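Local coordinates for protein response regulator aspartate phosphatase I (Bacillus subtilis subsp. subtilis, PDB 4I1A) that dephosphorylates the sporulation phosphotransferase Spo0F, inhibiting it, and activates excision and transfer of the mobile element ICEBs1 by inactivating its repressor ImmR, at residues 147-151 / 185-189; 279-283 / 311-315. One frame throughout, in Å; residues are numbered along the deposited sequence.

Interaction 1: residues 147-151 / 185-189; sequences FKVSY and RCQFI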
loop_
_atom_site.group_PDB
_atom_site.type_symbol
_atom_site.label_atom_id
_atom_site.label_comp_id
_atom_site.label_asym_id
_atom_site.label_seq_id
_atom_site.Cartn_x
_atom_site.Cartn_y
_atom_site.Cartn_z
ATOM N N PHE A 147 -13.239 -10.654 -8.230
ATOM C CA PHE A 147 -11.972 -9.965 -8.032
ATOM C C PHE A 147 -12.080 -8.503 -8.432
ATOM O O PHE A 147 -11.696 -7.613 -7.675
ATOM C CB PHE A 147 -10.841 -10.628 -8.817
ATOM C CG PHE A 147 -9.516 -9.930 -8.651
ATOM C CD1 PHE A 147 -8.705 -10.208 -7.561
ATOM C CD2 PHE A 147 -9.091 -8.977 -9.569
ATOM C CE1 PHE A 147 -7.489 -9.559 -7.395
ATOM C CE2 PHE A 147 -7.878 -8.324 -9.407
ATOM C CZ PHE A 147 -7.076 -8.615 -8.320
ATOM N N LYS A 148 -12.610 -8.258 -9.625
ATOM C CA LYS A 148 -12.782 -6.892 -10.112
ATOM C C LYS A 148 -13.652 -6.058 -9.181
ATOM O O LYS A 148 -13.328 -4.910 -8.889
ATOM C CB LYS A 148 -13.370 -6.907 -11.521
ATOM C CG LYS A 148 -12.458 -7.574 -12.524
ATOM C CD LYS A 148 -11.119 -6.843 -12.625
ATOM C CE LYS A 148 -10.092 -7.675 -13.402
ATOM N NZ LYS A 148 -8.934 -6.860 -13.884
ATOM N N VAL A 149 -14.754 -6.641 -8.714
ATOM C CA VAL A 149 -15.656 -5.945 -7.803
ATOM C C VAL A 149 -14.959 -5.587 -6.488
ATOM O O VAL A 149 -15.109 -4.469 -5.989
ATOM C CB VAL A 149 -16.948 -6.760 -7.524
ATOM C CG1 VAL A 149 -17.791 -6.079 -6.462
ATOM C CG2 VAL A 149 -17.758 -6.926 -8.801
ATOM N N SER A 150 -14.193 -6.527 -5.933
ATOM C CA SER A 150 -13.475 -6.262 -4.686
ATOM C C SER A 150 -12.521 -5.110 -4.887
ATOM O O SER A 150 -12.326 -4.297 -3.989
ATOM C CB SER A 150 -12.709 -7.491 -4.196
ATOM O OG SER A 150 -11.559 -7.729 -4.979
ATOM N N TYR A 151 -11.946 -5.035 -6.086
ATOM C CA TYR A 151 -10.950 -4.022 -6.405
ATOM C C TYR A 151 -11.520 -2.600 -6.458
ATOM O O TYR A 151 -10.932 -1.676 -5.899
ATOM C CB TYR A 151 -10.246 -4.368 -7.714
ATOM C CG TYR A 151 -8.973 -3.591 -7.930
ATOM C CD1 TYR A 151 -7.804 -3.937 -7.262
ATOM C CD2 TYR A 151 -8.939 -2.505 -8.795
ATOM C CE1 TYR A 151 -6.632 -3.220 -7.453
ATOM C CE2 TYR A 151 -7.773 -1.784 -8.992
ATOM C CZ TYR A 151 -6.622 -2.145 -8.320
ATOM O OH TYR A 151 -5.462 -1.426 -8.521
ATOM N N ARG A 185 -2.991 -12.271 -5.742
ATOM C CA ARG A 185 -3.589 -10.944 -5.861
ATOM C C ARG A 185 -4.830 -10.781 -4.984
ATOM O O ARG A 185 -4.994 -9.737 -4.337
ATOM C CB ARG A 185 -3.905 -10.617 -7.319
ATOM C CG ARG A 185 -2.669 -10.457 -8.192
ATOM C CD ARG A 185 -3.055 -10.124 -9.623
ATOM N NE ARG A 185 -1.885 -9.985 -10.485
ATOM C CZ ARG A 185 -1.932 -9.971 -11.813
ATOM N NH1 ARG A 185 -3.096 -10.096 -12.436
ATOM N NH2 ARG A 185 -0.813 -9.838 -12.516
ATOM N N CYS A 186 -5.684 -11.811 -4.954
ATOM C CA CYS A 186 -6.862 -11.818 -4.073
ATOM C C CYS A 186 -6.449 -11.640 -2.623
ATOM O O CYS A 186 -7.019 -10.816 -1.901
ATOM C CB CYS A 186 -7.656 -13.119 -4.213
ATOM S SG CYS A 186 -8.649 -13.210 -5.704
ATOM N N GLN A 187 -5.439 -12.405 -2.216
ATOM C CA GLN A 187 -4.850 -12.266 -0.889
ATOM C C GLN A 187 -4.289 -10.859 -0.621
ATOM O O GLN A 187 -4.387 -10.369 0.500
ATOM C CB GLN A 187 -3.764 -13.324 -0.666
ATOM C CG GLN A 187 -4.261 -14.759 -0.691
ATOM C CD GLN A 187 -3.118 -15.767 -0.624
ATOM O OE1 GLN A 187 -2.007 -15.492 -1.083
ATOM N NE2 GLN A 187 -3.382 -16.929 -0.038
ATOM N N PHE A 188 -3.711 -10.210 -1.634
ATOM C CA PHE A 188 -3.231 -8.834 -1.459
ATOM C C PHE A 188 -4.396 -7.918 -1.142
ATOM O O PHE A 188 -4.273 -7.022 -0.317
ATOM C CB PHE A 188 -2.489 -8.288 -2.701
ATOM C CG PHE A 188 -1.067 -8.784 -2.854
ATOM C CD1 PHE A 188 -0.555 -9.775 -2.027
ATOM C CD2 PHE A 188 -0.245 -8.264 -3.844
ATOM C CE1 PHE A 188 0.760 -10.248 -2.181
ATOM C CE2 PHE A 188 1.072 -8.726 -4.009
ATOM C CZ PHE A 188 1.576 -9.722 -3.173
ATOM N N ILE A 189 -5.522 -8.125 -1.818
ATOM C CA ILE A 189 -6.698 -7.293 -1.569
ATOM C C ILE A 189 -7.174 -7.494 -0.129
ATOM O O ILE A 189 -7.439 -6.523 0.583
ATOM C CB ILE A 189 -7.854 -7.601 -2.549
ATOM C CG1 ILE A 189 -7.382 -7.486 -3.997
ATOM C CG2 ILE A 189 -9.030 -6.661 -2.312
ATOM C CD1 ILE A 189 -7.040 -6.080 -4.405
#
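F147 meets R185, C186 and I189 across two helices of the tetratricopeptide-repeat (TPR) array. Helix 139-155 and helix 180-196 run in nearly the same direction, at 28° in these segments. The axes of the two short segments approach to 10.6 Å, so side chains must bridge them. F147 from one side and I189 from the other do most of this. F147 CG is anti to the backbone N (chi1 179°), carrying the ring toward the second helix. C186 SG comes at the ring edge, 3.5 Å from F147 CD1, as a sulfur-aromatic contact. R185 offers only its root: R185 CB is 3.7 Å from F147 CE1, and the extended chain carries the guanidinium off from the contact. I189 fills the next turn. Its CG1 lies against F147 CE1, and its CD1 meets the edge of the Y151 ring in plane, 3.7 Å from Y151 CD1. Helix 159-173 packs against both, with Y165 on S150 and F173 on C186. S150 OG folds back on its own helix (chi1 74°) and donates a hydrogen bond to F147 O, 2.7 Å. That carbonyl also accepts from Y151 N. The same S150 OG lies 3.8 Å from I189 CG2.

Interaction 2: residues 279-283 / 311-315; sequences YNVAL and LFFSD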
loop_
_atom_site.group_PDB
_atom_site.type_symbol
_atom_site.label_atom_id
_atom_site.label_comp_id
_atom_site.label_asym_id
_atom_site.label_seq_id
_atom_site.Cartn_x
_atom_site.Cartn_y
_atom_site.Cartn_z
ATOM N N TYR A 279 21.491 5.098 12.278
ATOM C CA TYR A 279 21.496 6.310 11.459
ATOM C C TYR A 279 22.488 6.261 10.305
ATOM O O TYR A 279 22.254 6.845 9.253
ATOM C CB TYR A 279 21.741 7.545 12.344
ATOM C CG TYR A 279 20.626 7.777 13.351
ATOM C CD1 TYR A 279 19.290 7.797 12.949
ATOM C CD2 TYR A 279 20.904 7.943 14.704
ATOM C CE1 TYR A 279 18.265 8.002 13.872
ATOM C CE2 TYR A 279 19.894 8.140 15.624
ATOM C CZ TYR A 279 18.577 8.170 15.206
ATOM O OH TYR A 279 17.572 8.370 16.127
ATOM N N ASN A 280 23.587 5.547 10.495
ATOM C CA ASN A 280 24.598 5.434 9.449
ATOM C C ASN A 280 24.200 4.527 8.295
ATOM O O ASN A 280 24.381 4.876 7.140
ATOM C CB ASN A 280 25.926 4.994 10.050
ATOM C CG ASN A 280 26.577 6.095 10.835
ATOM O OD1 ASN A 280 26.703 7.222 10.346
ATOM N ND2 ASN A 280 26.969 5.793 12.071
ATOM N N VAL A 281 23.663 3.362 8.618
ATOM C CA VAL A 281 23.163 2.449 7.607
ATOM C C VAL A 281 21.920 3.026 6.911
ATOM O O VAL A 281 21.694 2.811 5.712
ATOM C CB VAL A 281 22.850 1.077 8.239
ATOM C CG1 VAL A 281 22.048 0.182 7.287
ATOM C CG2 VAL A 281 24.148 0.399 8.668
ATOM N N ALA A 282 21.123 3.770 7.668
ATOM C CA ALA A 282 19.895 4.336 7.136
ATOM C C ALA A 282 20.240 5.403 6.110
ATOM O O ALA A 282 19.578 5.522 5.074
ATOM C CB ALA A 282 19.017 4.932 8.283
ATOM N N LEU A 283 21.290 6.168 6.406
ATOM C CA LEU A 283 21.730 7.271 5.552
ATOM C C LEU A 283 22.166 6.773 4.171
ATOM O O LEU A 283 22.090 7.483 3.169
ATOM C CB LEU A 283 22.878 8.016 6.234
ATOM C CG LEU A 283 23.382 9.294 5.578
ATOM C CD1 LEU A 283 22.228 10.252 5.372
ATOM C CD2 LEU A 283 24.500 9.936 6.416
ATOM N N LEU A 311 13.780 15.011 9.658
ATOM C CA LEU A 311 13.708 14.244 10.893
ATOM C C LEU A 311 15.085 13.728 11.318
ATOM O O LEU A 311 15.449 13.843 12.479
ATOM C CB LEU A 311 12.762 13.054 10.665
ATOM C CG LEU A 311 11.546 12.743 11.540
ATOM C CD1 LEU A 311 10.917 13.972 12.154
ATOM C CD2 LEU A 311 10.535 11.988 10.696
ATOM N N PHE A 312 15.853 13.151 10.390
ATOM C CA PHE A 312 17.045 12.385 10.792
ATOM C C PHE A 312 18.392 12.826 10.221
ATOM O O PHE A 312 19.428 12.620 10.863
ATOM C CB PHE A 312 16.862 10.885 10.461
ATOM C CG PHE A 312 15.638 10.256 11.091
ATOM C CD1 PHE A 312 15.533 10.124 12.470
ATOM C CD2 PHE A 312 14.602 9.784 10.305
ATOM C CE1 PHE A 312 14.406 9.551 13.047
ATOM C CE2 PHE A 312 13.478 9.214 10.880
ATOM C CZ PHE A 312 13.386 9.091 12.258
ATOM N N PHE A 313 18.392 13.385 9.012
ATOM C CA PHE A 313 19.629 13.478 8.230
ATOM C C PHE A 313 20.113 14.900 7.906
ATOM O O PHE A 313 20.951 15.105 7.029
ATOM C CB PHE A 313 19.481 12.639 6.956
ATOM C CG PHE A 313 19.162 11.192 7.232
ATOM C CD1 PHE A 313 19.965 10.440 8.084
ATOM C CD2 PHE A 313 18.045 10.597 6.672
ATOM C CE1 PHE A 313 19.672 9.110 8.345
ATOM C CE2 PHE A 313 17.736 9.257 6.934
ATOM C CZ PHE A 313 18.547 8.516 7.764
ATOM N N SER A 314 19.570 15.873 8.621
ATOM C CA SER A 314 20.042 17.244 8.560
ATOM C C SER A 314 20.408 17.555 9.994
ATOM O O SER A 314 20.641 16.636 10.789
ATOM C CB SER A 314 18.944 18.179 8.048
ATOM O OG SER A 314 17.661 17.795 8.532
ATOM N N ASP A 315 20.465 18.822 10.358
ATOM C CA ASP A 315 20.766 19.109 11.753
ATOM C C ASP A 315 19.509 19.554 12.481
ATOM O O ASP A 315 19.559 20.352 13.411
ATOM C CB ASP A 315 21.886 20.136 11.889
ATOM C CG ASP A 315 22.581 20.053 13.237
ATOM O OD1 ASP A 315 22.465 18.992 13.890
ATOM O OD2 ASP A 315 23.241 21.038 13.641
#
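F313 packs its ring against Y279, A282 and L283 in the helical hairpin of the predicted fifth TPR. The first turn of helix 279-295 faces the C-terminal part of helix 299-313. F313 CG is anti to the carbonyl carbon (chi1 -58°), which directs the ring at that turn. L283 CA lies over one face of the ring. L283 and F313 run alongside each other in opposing directions, with L283 CD1 3.5 Å from F313 CD1. At the ring edge, A282 CB is 3.7 Å from F313 CZ. Y279 O sits near the ring plane, 3.6 Å from F313 CE1. With an alanine at F313, L283 CD1 and A282 CB would probably lose the ring they pack on, opening a gap between the helices. Beside this, the rings of Y279 and F312 meet obliquely through Y279 CE1 and F312 CD1, with planes at 32°. Further out, F286 meets the F313 ring, and helix 261-275 adds T270 at F313 and Y271 and A274 at F312. A pi-type widening at 311-313 places F312 CB 3.7 Å above the centre of the F313 ring. L311 CB lies 3.8 Å above the F312 ring plane, offset toward its rim.

The two contacts lie on opposite sides of the chain's centre and follow each other along the sequence. They are about 37 Å apart between centres and about 25 Å between nearest atoms, so they do not touch. The centre of interaction 1 is about 13 Å from the centre of the chain. That of interaction 2, a surface contact, is about 24 Å from it. Interaction 1 bridges predicted repeats 2 and 3, joining near-parallel helices with helix 159-173 between them in sequence. Interaction 2 joins consecutive helices at predicted repeat 5. Both centre on a phenylalanine packed against aliphatic side chains, and neither has a hydrogen bond between its segments. The structure is the apo form.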